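Local coordinates for bartonella effector protein (Bep) substrate of VirB T4SS (Bartonella rochalimae ATCC BAA-1498, PDB 4YK1), which carries the BID domain of effectors delivered by the VirB type IV secretion system and probably transfers AMP to target proteins through its Fic domain, at residues M68-S73 with E112-A117; E26-D31 with N122-I127. All coordinates share one frame; numbering follows the deposited sequence.

Contact 1: residues M68-S73 with E112-A117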
loop_
_atom_site.group_PDB
_atom_site.type_symbol
_atom_site.label_atom_id
_atom_site.label_comp_id
_atom_site.label_asym_id
_atom_site.label_seq_id
_atom_site.Cartn_x
_atom_site.Cartn_y
_atom_site.Cartn_z
HETATM N N MSE A 68 1.437 7.810 3.513
HETATM C CA MSE A 68 0.569 7.462 4.642
HETATM C C MSE A 68 0.822 6.046 5.159
HETATM O O MSE A 68 0.380 5.677 6.254
HETATM C CB MSE A 68 -0.905 7.615 4.244
HETATM C CG MSE A 68 -1.579 8.858 4.819
HETATM SE SE MSE A 68 -3.232 9.364 3.894
HETATM C CE MSE A 68 -2.873 11.256 3.599
ATOM N N GLY A 69 1.533 5.246 4.373
ATOM C CA GLY A 69 1.877 3.897 4.799
ATOM C C GLY A 69 2.948 3.903 5.884
ATOM O O GLY A 69 2.907 3.092 6.809
ATOM N N ARG A 70 3.916 4.806 5.756
ATOM C CA ARG A 70 4.972 4.953 6.764
ATOM C C ARG A 70 4.358 5.341 8.096
ATOM O O ARG A 70 4.673 4.763 9.126
ATOM C CB ARG A 70 6.015 6.010 6.373
ATOM C CG ARG A 70 6.992 6.312 7.528
ATOM C CD ARG A 70 7.970 7.455 7.247
ATOM N NE ARG A 70 8.946 7.117 6.216
ATOM C CZ ARG A 70 10.052 6.408 6.428
ATOM N NH1 ARG A 70 10.872 6.152 5.418
ATOM N NH2 ARG A 70 10.331 5.943 7.643
ATOM N N GLU A 71 3.467 6.323 8.063
ATOM C CA GLU A 71 2.769 6.810 9.254
ATOM C C GLU A 71 1.904 5.727 9.897
ATOM O O GLU A 71 1.949 5.527 11.124
ATOM C CB GLU A 71 1.926 8.037 8.880
ATOM C CG GLU A 71 0.835 8.435 9.855
ATOM C CD GLU A 71 0.025 9.647 9.350
ATOM O OE1 GLU A 71 -1.174 9.473 9.017
ATOM O OE2 GLU A 71 0.594 10.766 9.286
ATOM N N LEU A 72 1.122 5.014 9.088
ATOM C CA LEU A 72 0.332 3.905 9.622
ATOM C C LEU A 72 1.219 2.809 10.208
ATOM O O LEU A 72 0.889 2.239 11.248
ATOM C CB LEU A 72 -0.581 3.293 8.554
ATOM C CG LEU A 72 -1.460 2.119 9.034
ATOM C CD1 LEU A 72 -2.456 2.523 10.163
ATOM C CD2 LEU A 72 -2.237 1.531 7.869
ATOM N N SER A 73 2.333 2.482 9.558
ATOM C CA SER A 73 3.200 1.445 10.120
ATOM C C SER A 73 3.691 1.867 11.510
ATOM O O SER A 73 3.779 1.035 12.419
ATOM C CB SER A 73 4.390 1.146 9.209
ATOM O OG SER A 73 5.397 2.140 9.329
ATOM N N GLU A 112 5.038 -5.100 7.309
ATOM C CA GLU A 112 4.476 -5.417 5.987
ATOM C C GLU A 112 3.788 -4.199 5.365
ATOM O O GLU A 112 3.905 -3.960 4.170
ATOM C CB GLU A 112 3.493 -6.591 6.087
ATOM C CG GLU A 112 3.072 -7.160 4.744
ATOM C CD GLU A 112 4.242 -7.730 3.950
ATOM O OE1 GLU A 112 5.188 -8.288 4.564
ATOM O OE2 GLU A 112 4.215 -7.603 2.707
ATOM N N ILE A 113 3.083 -3.421 6.178
ATOM C CA ILE A 113 2.496 -2.155 5.719
ATOM C C ILE A 113 3.593 -1.205 5.209
ATOM O O ILE A 113 3.431 -0.559 4.175
ATOM C CB ILE A 113 1.691 -1.476 6.835
ATOM C CG1 ILE A 113 0.414 -2.284 7.160
ATOM C CG2 ILE A 113 1.330 -0.034 6.440
ATOM C CD1 ILE A 113 -0.594 -2.285 6.033
ATOM N N PHE A 114 4.696 -1.098 5.946
ATOM C CA PHE A 114 5.800 -0.249 5.495
ATOM C C PHE A 114 6.320 -0.744 4.143
ATOM O O PHE A 114 6.549 0.043 3.222
ATOM C CB PHE A 114 6.951 -0.221 6.503
ATOM C CG PHE A 114 8.046 0.725 6.107
ATOM C CD1 PHE A 114 7.972 2.066 6.447
ATOM C CD2 PHE A 114 9.125 0.282 5.342
ATOM C CE1 PHE A 114 8.968 2.952 6.058
ATOM C CE2 PHE A 114 10.120 1.165 4.936
ATOM C CZ PHE A 114 10.045 2.500 5.297
ATOM N N ASN A 115 6.522 -2.050 4.026
ATOM C CA ASN A 115 7.049 -2.598 2.770
ATOM C C ASN A 115 6.061 -2.447 1.614
ATOM O O ASN A 115 6.457 -2.181 0.477
ATOM C CB ASN A 115 7.428 -4.068 2.948
ATOM C CG ASN A 115 8.628 -4.238 3.845
ATOM O OD1 ASN A 115 9.356 -3.277 4.104
ATOM N ND2 ASN A 115 8.857 -5.457 4.313
ATOM N N TYR A 116 4.777 -2.627 1.912
ATOM C CA TYR A 116 3.718 -2.438 0.930
ATOM C C TYR A 116 3.761 -1.014 0.376
ATOM O O TYR A 116 3.673 -0.805 -0.838
ATOM C CB TYR A 116 2.344 -2.735 1.551
ATOM C CG TYR A 116 1.180 -2.579 0.585
ATOM C CD1 TYR A 116 0.605 -1.330 0.352
ATOM C CD2 TYR A 116 0.653 -3.683 -0.093
ATOM C CE1 TYR A 116 -0.458 -1.180 -0.525
ATOM C CE2 TYR A 116 -0.418 -3.541 -0.978
ATOM C CZ TYR A 116 -0.953 -2.284 -1.195
ATOM O OH TYR A 116 -2.008 -2.116 -2.056
ATOM N N ALA A 117 3.883 -0.032 1.262
ATOM C CA ALA A 117 3.891 1.367 0.835
ATOM C C ALA A 117 5.098 1.674 -0.041
ATOM O O ALA A 117 5.000 2.477 -0.960
ATOM C CB ALA A 117 3.872 2.306 2.039
#

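Contact 2: residues E26-D31 with N122-I127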
loop_
_atom_site.group_PDB
_atom_site.type_symbol
_atom_site.label_atom_id
_atom_site.label_comp_id
_atom_site.label_asym_id
_atom_site.label_seq_id
_atom_site.Cartn_x
_atom_site.Cartn_y
_atom_site.Cartn_z
ATOM N N GLU A 26 -5.096 0.883 -11.209
ATOM C CA GLU A 26 -5.262 -0.407 -11.864
ATOM C C GLU A 26 -3.925 -1.143 -11.935
ATOM O O GLU A 26 -3.859 -2.349 -11.680
ATOM C CB GLU A 26 -5.860 -0.233 -13.267
ATOM N N LYS A 27 -2.862 -0.413 -12.267
ATOM C CA LYS A 27 -1.523 -0.998 -12.322
ATOM C C LYS A 27 -1.047 -1.456 -10.947
ATOM O O LYS A 27 -0.398 -2.500 -10.821
ATOM C CB LYS A 27 -0.519 0.001 -12.891
ATOM C CG LYS A 27 0.891 -0.565 -13.071
ATOM C CD LYS A 27 1.063 -1.189 -14.453
ATOM C CE LYS A 27 2.520 -1.541 -14.727
ATOM N NZ LYS A 27 2.708 -2.078 -16.107
ATOM N N ILE A 28 -1.343 -0.670 -9.917
ATOM C CA ILE A 28 -0.961 -1.063 -8.559
ATOM C C ILE A 28 -1.652 -2.369 -8.203
ATOM O O ILE A 28 -1.005 -3.346 -7.825
ATOM C CB ILE A 28 -1.294 0.035 -7.539
ATOM C CG1 ILE A 28 -0.398 1.250 -7.779
ATOM C CG2 ILE A 28 -1.137 -0.494 -6.091
ATOM C CD1 ILE A 28 -0.808 2.483 -7.024
ATOM N N GLU A 29 -2.971 -2.390 -8.359
ATOM C CA GLU A 29 -3.775 -3.536 -7.942
ATOM C C GLU A 29 -3.437 -4.814 -8.702
ATOM O O GLU A 29 -3.632 -5.912 -8.191
ATOM C CB GLU A 29 -5.264 -3.229 -8.108
ATOM C CG GLU A 29 -5.805 -2.217 -7.113
ATOM C CD GLU A 29 -7.276 -1.912 -7.348
ATOM O OE1 GLU A 29 -7.872 -2.512 -8.267
ATOM O OE2 GLU A 29 -7.833 -1.066 -6.622
ATOM N N ASN A 30 -2.931 -4.686 -9.922
ATOM C CA ASN A 30 -2.627 -5.872 -10.706
ATOM C C ASN A 30 -1.179 -6.316 -10.544
ATOM O O ASN A 30 -0.784 -7.344 -11.089
ATOM C CB ASN A 30 -2.944 -5.634 -12.187
ATOM C CG ASN A 30 -4.423 -5.366 -12.430
ATOM O OD1 ASN A 30 -5.274 -6.211 -12.150
ATOM N ND2 ASN A 30 -4.732 -4.188 -12.958
ATOM N N ASP A 31 -0.384 -5.559 -9.792
ATOM C CA ASP A 31 1.011 -5.945 -9.593
ATOM C C ASP A 31 1.087 -7.195 -8.722
ATOM O O ASP A 31 0.428 -7.284 -7.687
ATOM C CB ASP A 31 1.822 -4.809 -8.968
ATOM C CG ASP A 31 3.271 -5.194 -8.741
ATOM O OD1 ASP A 31 3.565 -5.821 -7.700
ATOM O OD2 ASP A 31 4.119 -4.888 -9.606
ATOM N N ASN A 122 7.220 2.911 -5.591
ATOM C CA ASN A 122 8.010 2.581 -6.773
ATOM C C ASN A 122 7.147 2.366 -8.015
ATOM O O ASN A 122 7.533 2.764 -9.103
ATOM C CB ASN A 122 8.852 1.339 -6.511
ATOM C CG ASN A 122 9.985 1.617 -5.555
ATOM O OD1 ASN A 122 10.560 2.701 -5.567
ATOM N ND2 ASN A 122 10.294 0.656 -4.707
ATOM N N ILE A 123 5.995 1.725 -7.853
ATOM C CA ILE A 123 5.089 1.480 -8.973
ATOM C C ILE A 123 4.599 2.802 -9.545
ATOM O O ILE A 123 4.611 3.018 -10.763
ATOM C CB ILE A 123 3.897 0.608 -8.547
ATOM C CG1 ILE A 123 4.363 -0.809 -8.232
ATOM C CG2 ILE A 123 2.860 0.546 -9.658
ATOM C CD1 ILE A 123 3.281 -1.676 -7.678
ATOM N N ARG A 124 4.164 3.684 -8.656
ATOM C CA ARG A 124 3.686 5.001 -9.054
ATOM C C ARG A 124 4.769 5.798 -9.786
ATOM O O ARG A 124 4.478 6.484 -10.764
ATOM C CB ARG A 124 3.172 5.775 -7.830
ATOM C CG ARG A 124 1.948 5.092 -7.165
ATOM C CD ARG A 124 1.233 6.001 -6.178
ATOM N NE ARG A 124 0.737 7.210 -6.827
ATOM C CZ ARG A 124 -0.522 7.412 -7.208
ATOM N NH1 ARG A 124 -1.468 6.493 -7.001
ATOM N NH2 ARG A 124 -0.834 8.553 -7.800
ATOM N N CYS A 125 6.011 5.710 -9.314
ATOM C CA CYS A 125 7.112 6.443 -9.942
ATOM C C CYS A 125 7.429 5.874 -11.317
ATOM O O CYS A 125 7.621 6.623 -12.276
ATOM C CB CYS A 125 8.366 6.409 -9.065
ATOM S SG CYS A 125 8.302 7.498 -7.628
ATOM N N THR A 126 7.483 4.548 -11.407
ATOM C CA THR A 126 7.727 3.860 -12.673
ATOM C C THR A 126 6.647 4.197 -13.702
ATOM O O THR A 126 6.955 4.466 -14.861
ATOM C CB THR A 126 7.804 2.334 -12.465
ATOM O OG1 THR A 126 8.923 2.034 -11.621
ATOM C CG2 THR A 126 7.981 1.607 -13.796
ATOM N N ILE A 127 5.383 4.201 -13.279
ATOM C CA ILE A 127 4.278 4.520 -14.185
ATOM C C ILE A 127 4.415 5.923 -14.734
ATOM O O ILE A 127 4.266 6.134 -15.936
ATOM C CB ILE A 127 2.917 4.370 -13.502
ATOM C CG1 ILE A 127 2.650 2.913 -13.161
ATOM C CG2 ILE A 127 1.811 4.846 -14.426
ATOM C CD1 ILE A 127 1.508 2.765 -12.183
#

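Contact 1: residues M68-S73 with E112-A117
In the Arg70 conformer given here, one of two modelled, the rim of the Phe114 ring stands over one face of the guanidinium, with CE1 3.5 Å above that plane and the two planes turned 75° apart. From Phe114 CE1 it is 3.6 Å to Arg70 CZ, which lies at the ring edge and close to its plane, so the charged group meets ring carbons rather than the ring face. Asn115 OD1 also lies in plane at the ring edge, and Ser73 OG is near it too, 3.9 Å from Phe114 CD1. Phe114 reaches this spot with CG anti to the backbone N (chi1 -176°), which lays the ring alongside the arginine, both pointing the same way. Ser73, likewise modelled twice, here turns its OG back along its own helix and donates to Arg70 O at 2.7 Å.

The helices close up at Gly69, which has no side chain and whose CA meets Ala117 CB directly at 3.8 Å. Ile113 CG2 rests 3.5 Å from Gly69 O, and Leu72 CD2 brushes the same methyl.

The two helices run almost exactly antiparallel, with axes 8.1 Å apart. Ser110 OG, one turn before Phe114 on helix 97-140, bonds Ser73 O. Ile113 and Ala117 face inward, onto Ile41 of helix 32-49 and Ile62 of helix 56-64, while the Arg70-Phe114 side lies toward the surface.

Contact 2: residues E26-D31 with N122-I127
Ile123 spreads its two branches over Lys27, Ile28 and Asp31. Its CG2 lies 3.8 Å from Ile28 CG1 and also meets the aliphatic start of Lys27. The other branch ends in CD1, 3.7 Å from Asp31 CG, with the methyl lying against the CB and carboxylate of that aspartate. With CG1 anti to the carbonyl carbon (chi1 -69°), the side chain divides between these partners, and Ile28 and Ile123 are also the pair whose CA atoms come nearest.

Next comes Arg124, which takes part mainly through its stem: CG is 3.8 Å from Ile28 CD1, while the chain bends at chi3 (60°). Its guanidinium finds partners beyond the two segments, NH1 on Asn63 O and NH2 in a salt bridge with Glu21.

One turn on, Ile127 slides past Lys27 in the opposite direction. Ile127 CD1 comes to 3.5 Å from Lys27 CB, a tight carbon pair, closer than usual van der Waals contact, and the lysine then bends at chi2 and carries its amine away. Val24 and Leu19 touch Ile127 as well.

The short segments cross at 133° with axes 10.0 Å apart, so side chains rather than backbones fill the interface. Chemically it is a greasy strip with polar groups at its margins. Arg124 spends its charge on Asn63 O and Glu21, and Asp31 is the N-cap of helix 32-49: the bond from Ile34 N to its OD1 helps hold the carboxylate in place, while its CB and CG pack on the isoleucine methyl.

Overall arrangement
Both contacts are made by helix 97-140, the long final helix, with contact 1 nearer its start and contact 2 further along. Their centres are 16 Å apart, and their nearest atoms approach to about 4 Å without touching. In sequence, 26-31 comes first, then 68-73, 112-117 and 122-127, so contact 1 is nested inside the loop closed by contact 2. Asn63 of helix 56-64 binds helix 97-140 at both places, its side chain through Tyr116 OH and its backbone O through Arg124 NH1. The long helix thus gathers helices 21-30 and 67-78 into one unit, consistent with the four-helix bundle topped by a hook described for BID domains.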